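Local coordinates for protein aminoglycoside N(3)-acetyltransferase III (Serratia marcescens, PDB 7LAO) that acetylates the 3-amino group of 2-deoxystreptamine antibiotics such as gentamicin, kanamycin and tobramycin with acetyl-CoA, making its bacterial host resistant to them, at residues 59-71 and 85-99. Residues are numbered along the deposited sequence; the frame is centred on the assembly and turned at random.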
loop_
_atom_site.group_PDB
_atom_site.type_symbol
_atom_site.label_atom_id
_atom_site.label_comp_id
_atom_site.label_asym_id
_atom_site.label_seq_id
_atom_site.Cartn_x
_atom_site.Cartn_y
_atom_site.Cartn_z
ATOM N N GLY A 59 5.204 -0.441 -3.350
ATOM C CA GLY A 59 4.563 0.731 -2.780
ATOM C C GLY A 59 3.130 0.809 -3.239
ATOM O O GLY A 59 2.769 0.292 -4.309
ATOM N N TYR A 60 2.315 1.508 -2.453
ATOM C CA TYR A 60 0.892 1.672 -2.744
ATOM C C TYR A 60 0.702 3.009 -3.441
ATOM O O TYR A 60 0.625 4.058 -2.802
ATOM C CB TYR A 60 0.097 1.570 -1.453
ATOM C CG TYR A 60 -1.395 1.549 -1.520
ATOM C CD1 TYR A 60 -2.094 1.320 -2.717
ATOM C CD2 TYR A 60 -2.126 1.778 -0.366
ATOM C CE1 TYR A 60 -3.492 1.315 -2.736
ATOM C CE2 TYR A 60 -3.507 1.780 -0.367
ATOM C CZ TYR A 60 -4.192 1.535 -1.541
ATOM O OH TYR A 60 -5.565 1.547 -1.523
ATOM N N ALA A 61 0.628 2.973 -4.781
ATOM C CA ALA A 61 0.697 4.215 -5.556
ATOM C C ALA A 61 -0.678 4.845 -5.757
ATOM O O ALA A 61 -0.833 6.066 -5.652
ATOM C CB ALA A 61 1.347 3.959 -6.920
ATOM N N SER A 62 -1.670 4.038 -6.107
ATOM C CA SER A 62 -3.035 4.540 -6.332
ATOM C C SER A 62 -2.954 5.599 -7.443
ATOM O O SER A 62 -2.116 5.484 -8.355
ATOM C CB SER A 62 -3.652 5.017 -5.024
ATOM O OG SER A 62 -4.909 5.654 -5.260
ATOM N N TRP A 63 -3.762 6.652 -7.390
ATOM C CA TRP A 63 -3.857 7.574 -8.517
ATOM C C TRP A 63 -4.339 8.926 -8.008
ATOM O O TRP A 63 -5.320 8.984 -7.261
ATOM C CB TRP A 63 -4.827 6.989 -9.558
ATOM C CG TRP A 63 -4.982 7.746 -10.880
ATOM C CD1 TRP A 63 -4.124 8.651 -11.423
ATOM C CD2 TRP A 63 -6.088 7.641 -11.783
ATOM N NE1 TRP A 63 -4.618 9.114 -12.637
ATOM C CE2 TRP A 63 -5.825 8.506 -12.877
ATOM C CE3 TRP A 63 -7.271 6.891 -11.783
ATOM C CZ2 TRP A 63 -6.704 8.648 -13.943
ATOM C CZ3 TRP A 63 -8.141 7.024 -12.849
ATOM C CH2 TRP A 63 -7.854 7.900 -13.917
ATOM N N ASP A 64 -3.688 10.011 -8.451
ATOM C CA ASP A 64 -4.075 11.347 -8.019
ATOM C C ASP A 64 -5.364 11.853 -8.667
ATOM O O ASP A 64 -5.851 12.915 -8.261
ATOM C CB ASP A 64 -2.917 12.341 -8.267
ATOM C CG ASP A 64 -2.582 12.536 -9.754
ATOM O OD1 ASP A 64 -2.188 13.659 -10.114
ATOM O OD2 ASP A 64 -2.716 11.591 -10.567
ATOM N N ARG A 65 -5.942 11.124 -9.639
ATOM C CA ARG A 65 -7.212 11.492 -10.270
ATOM C C ARG A 65 -8.194 10.317 -10.268
ATOM O O ARG A 65 -8.959 10.112 -11.219
ATOM C CB ARG A 65 -6.997 11.999 -11.701
ATOM C CG ARG A 65 -6.207 13.304 -11.807
ATOM C CD ARG A 65 -6.908 14.464 -11.115
ATOM N NE ARG A 65 -8.359 14.306 -11.159
ATOM C CZ ARG A 65 -9.196 14.715 -10.208
ATOM N NH1 ARG A 65 -8.735 15.329 -9.122
ATOM N NH2 ARG A 65 -10.499 14.507 -10.350
ATOM N N SER A 66 -8.193 9.530 -9.217
ATOM C CA SER A 66 -9.127 8.419 -9.155
ATOM C C SER A 66 -10.537 8.948 -8.895
ATOM O O SER A 66 -10.704 9.866 -8.094
ATOM C CB SER A 66 -8.705 7.445 -8.069
ATOM O OG SER A 66 -9.776 6.630 -7.648
ATOM N N PRO A 67 -11.567 8.438 -9.609
ATOM C CA PRO A 67 -12.955 8.863 -9.354
ATOM C C PRO A 67 -13.674 7.972 -8.346
ATOM O O PRO A 67 -14.820 7.557 -8.557
ATOM C CB PRO A 67 -13.590 8.756 -10.752
ATOM C CG PRO A 67 -12.886 7.620 -11.365
ATOM C CD PRO A 67 -11.466 7.640 -10.839
ATOM N N TYR A 68 -12.997 7.677 -7.224
ATOM C CA TYR A 68 -13.542 6.766 -6.222
ATOM C C TYR A 68 -14.788 7.343 -5.560
ATOM O O TYR A 68 -15.847 6.706 -5.532
ATOM C CB TYR A 68 -12.480 6.447 -5.165
ATOM C CG TYR A 68 -12.995 5.586 -4.025
ATOM C CD1 TYR A 68 -13.118 4.204 -4.174
ATOM C CD2 TYR A 68 -13.367 6.155 -2.796
ATOM C CE1 TYR A 68 -13.583 3.400 -3.129
ATOM C CE2 TYR A 68 -13.841 5.362 -1.744
ATOM C CZ TYR A 68 -13.938 3.985 -1.912
ATOM O OH TYR A 68 -14.410 3.182 -0.885
ATOM N N GLU A 69 -14.679 8.538 -4.988
ATOM C CA GLU A 69 -15.833 9.065 -4.269
ATOM C C GLU A 69 -16.889 9.565 -5.246
ATOM O O GLU A 69 -18.094 9.422 -5.003
ATOM C CB GLU A 69 -15.399 10.159 -3.296
ATOM C CG GLU A 69 -16.098 10.082 -1.940
ATOM C CD GLU A 69 -17.476 10.753 -1.939
ATOM O OE1 GLU A 69 -17.900 11.273 -2.998
ATOM O OE2 GLU A 69 -18.130 10.770 -0.873
ATOM N N GLU A 70 -16.450 10.108 -6.381
ATOM C CA GLU A 70 -17.369 10.610 -7.390
ATOM C C GLU A 70 -18.262 9.515 -7.962
ATOM O O GLU A 70 -19.296 9.827 -8.565
ATOM C CB GLU A 70 -16.580 11.289 -8.511
ATOM C CG GLU A 70 -15.715 12.459 -8.054
ATOM C CD GLU A 70 -14.329 12.037 -7.584
ATOM O OE1 GLU A 70 -14.150 10.854 -7.206
ATOM O OE2 GLU A 70 -13.415 12.895 -7.594
ATOM N N THR A 71 -17.897 8.245 -7.762
ATOM C CA THR A 71 -18.634 7.101 -8.284
ATOM C C THR A 71 -19.050 6.137 -7.180
ATOM O O THR A 71 -19.432 4.997 -7.477
ATOM C CB THR A 71 -17.807 6.348 -9.334
ATOM O OG1 THR A 71 -16.697 5.689 -8.714
ATOM C CG2 THR A 71 -17.282 7.303 -10.415
ATOM N N TRP A 85 -12.680 12.767 -18.014
ATOM C CA TRP A 85 -11.795 12.316 -16.961
ATOM C C TRP A 85 -10.520 11.750 -17.574
ATOM O O TRP A 85 -10.598 10.916 -18.483
ATOM C CB TRP A 85 -12.479 11.254 -16.109
ATOM C CG TRP A 85 -11.926 11.195 -14.734
ATOM C CD1 TRP A 85 -10.753 10.611 -14.346
ATOM C CD2 TRP A 85 -12.513 11.742 -13.550
ATOM N NE1 TRP A 85 -10.577 10.759 -12.986
ATOM C CE2 TRP A 85 -11.643 11.454 -12.476
ATOM C CE3 TRP A 85 -13.692 12.445 -13.291
ATOM C CZ2 TRP A 85 -11.915 11.848 -11.168
ATOM C CZ3 TRP A 85 -13.958 12.836 -11.992
ATOM C CH2 TRP A 85 -13.075 12.537 -10.947
ATOM N N PRO A 86 -9.343 12.172 -17.116
ATOM C CA PRO A 86 -8.084 11.685 -17.702
ATOM C C PRO A 86 -7.971 10.176 -17.600
ATOM O O PRO A 86 -8.305 9.587 -16.561
ATOM C CB PRO A 86 -7.002 12.381 -16.859
ATOM C CG PRO A 86 -7.701 12.835 -15.634
ATOM C CD PRO A 86 -9.101 13.153 -16.048
ATOM N N PRO A 87 -7.524 9.514 -18.664
ATOM C CA PRO A 87 -7.353 8.061 -18.605
ATOM C C PRO A 87 -6.207 7.676 -17.688
ATOM O O PRO A 87 -5.231 8.414 -17.514
ATOM C CB PRO A 87 -7.062 7.674 -20.061
ATOM C CG PRO A 87 -7.543 8.854 -20.893
ATOM C CD PRO A 87 -7.305 10.049 -20.020
ATOM N N PHE A 88 -6.346 6.511 -17.074
ATOM C CA PHE A 88 -5.308 6.023 -16.175
ATOM C C PHE A 88 -4.220 5.386 -17.021
ATOM O O PHE A 88 -4.398 4.293 -17.566
ATOM C CB PHE A 88 -5.872 5.035 -15.169
ATOM C CG PHE A 88 -4.831 4.437 -14.284
ATOM C CD1 PHE A 88 -4.187 5.209 -13.341
ATOM C CD2 PHE A 88 -4.481 3.103 -14.414
ATOM C CE1 PHE A 88 -3.226 4.653 -12.526
ATOM C CE2 PHE A 88 -3.522 2.548 -13.594
ATOM C CZ PHE A 88 -2.894 3.320 -12.664
ATOM N N ASP A 89 -3.097 6.077 -17.152
ATOM C CA ASP A 89 -1.975 5.582 -17.936
ATOM C C ASP A 89 -0.868 5.188 -16.977
ATOM O O ASP A 89 -0.478 5.990 -16.125
ATOM C CB ASP A 89 -1.475 6.635 -18.925
ATOM C CG ASP A 89 -0.266 6.167 -19.715
ATOM O OD1 ASP A 89 -0.229 4.993 -20.138
ATOM O OD2 ASP A 89 0.659 6.978 -19.912
ATOM N N LEU A 90 -0.372 3.954 -17.122
ATOM C CA LEU A 90 0.535 3.392 -16.122
ATOM C C LEU A 90 1.792 4.239 -15.974
ATOM O O LEU A 90 2.299 4.432 -14.858
ATOM C CB LEU A 90 0.915 1.958 -16.503
ATOM C CG LEU A 90 -0.161 0.882 -16.620
ATOM C CD1 LEU A 90 0.491 -0.495 -16.622
ATOM C CD2 LEU A 90 -1.162 1.000 -15.513
ATOM N N ALA A 91 2.304 4.759 -17.096
ATOM C CA ALA A 91 3.581 5.459 -17.104
ATOM C C ALA A 91 3.468 6.921 -16.715
ATOM O O ALA A 91 4.418 7.476 -16.147
ATOM C CB ALA A 91 4.225 5.363 -18.489
ATOM N N THR A 92 2.345 7.572 -16.999
ATOM C CA THR A 92 2.296 9.013 -16.825
ATOM C C THR A 92 1.381 9.478 -15.705
ATOM O O THR A 92 1.547 10.600 -15.226
ATOM C CB THR A 92 1.879 9.704 -18.138
ATOM O OG1 THR A 92 0.573 9.267 -18.539
ATOM C CG2 THR A 92 2.870 9.369 -19.238
ATOM N N SER A 93 0.432 8.663 -15.259
ATOM C CA SER A 93 -0.539 9.178 -14.312
ATOM C C SER A 93 0.080 9.302 -12.926
ATOM O O SER A 93 0.842 8.441 -12.480
ATOM C CB SER A 93 -1.784 8.295 -14.280
ATOM O OG SER A 93 -2.275 8.036 -15.576
ATOM N N GLY A 94 -0.245 10.392 -12.254
ATOM C CA GLY A 94 0.302 10.654 -10.945
ATOM C C GLY A 94 -0.192 9.682 -9.894
ATOM O O GLY A 94 -1.164 8.952 -10.060
ATOM N N THR A 95 0.526 9.663 -8.786
ATOM C CA THR A 95 0.197 8.823 -7.635
ATOM C C THR A 95 -0.665 9.620 -6.680
ATOM O O THR A 95 -0.670 10.850 -6.709
ATOM C CB THR A 95 1.473 8.374 -6.939
ATOM O OG1 THR A 95 2.230 9.541 -6.601
ATOM C CG2 THR A 95 2.277 7.570 -7.901
ATOM N N TYR A 96 -1.415 8.927 -5.863
ATOM C CA TYR A 96 -2.180 9.620 -4.841
ATOM C C TYR A 96 -1.243 10.241 -3.802
ATOM O O TYR A 96 -0.543 9.501 -3.097
ATOM C CB TYR A 96 -3.137 8.659 -4.169
ATOM C CG TYR A 96 -3.957 9.291 -3.059
ATOM C CD1 TYR A 96 -4.800 10.359 -3.314
ATOM C CD2 TYR A 96 -3.887 8.810 -1.758
ATOM C CE1 TYR A 96 -5.559 10.924 -2.308
ATOM C CE2 TYR A 96 -4.635 9.378 -0.743
ATOM C CZ TYR A 96 -5.471 10.426 -1.024
ATOM O OH TYR A 96 -6.227 10.984 -0.024
ATOM N N PRO A 97 -1.215 11.570 -3.652
ATOM C CA PRO A 97 -0.250 12.189 -2.721
ATOM C C PRO A 97 -0.383 11.724 -1.275
ATOM O O PRO A 97 0.609 11.774 -0.533
ATOM C CB PRO A 97 -0.549 13.690 -2.847
ATOM C CG PRO A 97 -1.280 13.830 -4.153
ATOM C CD PRO A 97 -2.061 12.573 -4.322
ATOM N N GLY A 98 -1.567 11.267 -0.853
ATOM C CA GLY A 98 -1.753 10.877 0.533
ATOM C C GLY A 98 -0.961 9.656 0.952
ATOM O O GLY A 98 -0.802 9.423 2.152
ATOM N N PHE A 99 -0.470 8.864 -0.001
ATOM C CA PHE A 99 0.314 7.674 0.296
ATOM C C PHE A 99 1.818 7.924 0.215
ATOM O O PHE A 99 2.600 6.980 0.425
ATOM C CB PHE A 99 -0.081 6.515 -0.645
ATOM C CG PHE A 99 -1.519 6.091 -0.507
ATOM C CD1 PHE A 99 -2.229 6.376 0.661
ATOM C CD2 PHE A 99 -2.161 5.410 -1.534
ATOM C CE1 PHE A 99 -3.555 5.984 0.814
ATOM C CE2 PHE A 99 -3.491 5.011 -1.411
ATOM C CZ PHE A 99 -4.199 5.297 -0.245
HETATM O O HOH W 1 -2.686 11.408 -13.123
#
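Trp-63 CA lies 4.3 Å from Thr-95 CA and Asp-64 CA 4.1 Å from Tyr-96 CA, the two loops joined by backbone bonds from Tyr-96 N to Ala-61 O (2.9 Å) and from Asp-64 N to Gly-94 O. The arrangement illustrates how chain without regular secondary structure, here following strand 56-60 of the central mixed sheet of the Antibiotic_NAT fold, can close on an aromatic cluster, made of Trp-63, Trp-85 and Phe-88. Trp-63 extends with CG anti to its backbone N (chi1 -175°), which sends the indole along residues 86-94, the carbonyl oxygens of Pro-86 and Gly-94 at its edge. Phe-88 directs a ring edge at one indole face, with CD1 3.5 Å from Trp-63 CD2, while its CB sits over the six-membered ring in a CH-pi contact. Trp-85 turns its own edge toward Trp-63, its plane inclined by 70°. Pro-67 CB covers one face of Trp-85, whose NE1 donates a hydrogen bond to Arg-65 O, modelled so short that its exact length is doubtful. At the far end Tyr-60 and Phe-99 form an offset stack, with planes 21° apart; the Tyr-60 hydroxyl makes a weak hydrogen bond to a bound buffer molecule. Arg-114 binds the carbonyls of Ser-62, Ser-93 and Gly-94, linking both loops to strand 113-114. One water completes the join, accepting from Trp-63 NE1 (3.0 Å) and Gly-94 N (2.8 Å) and donating to Asp-64 OD2 (2.6 Å).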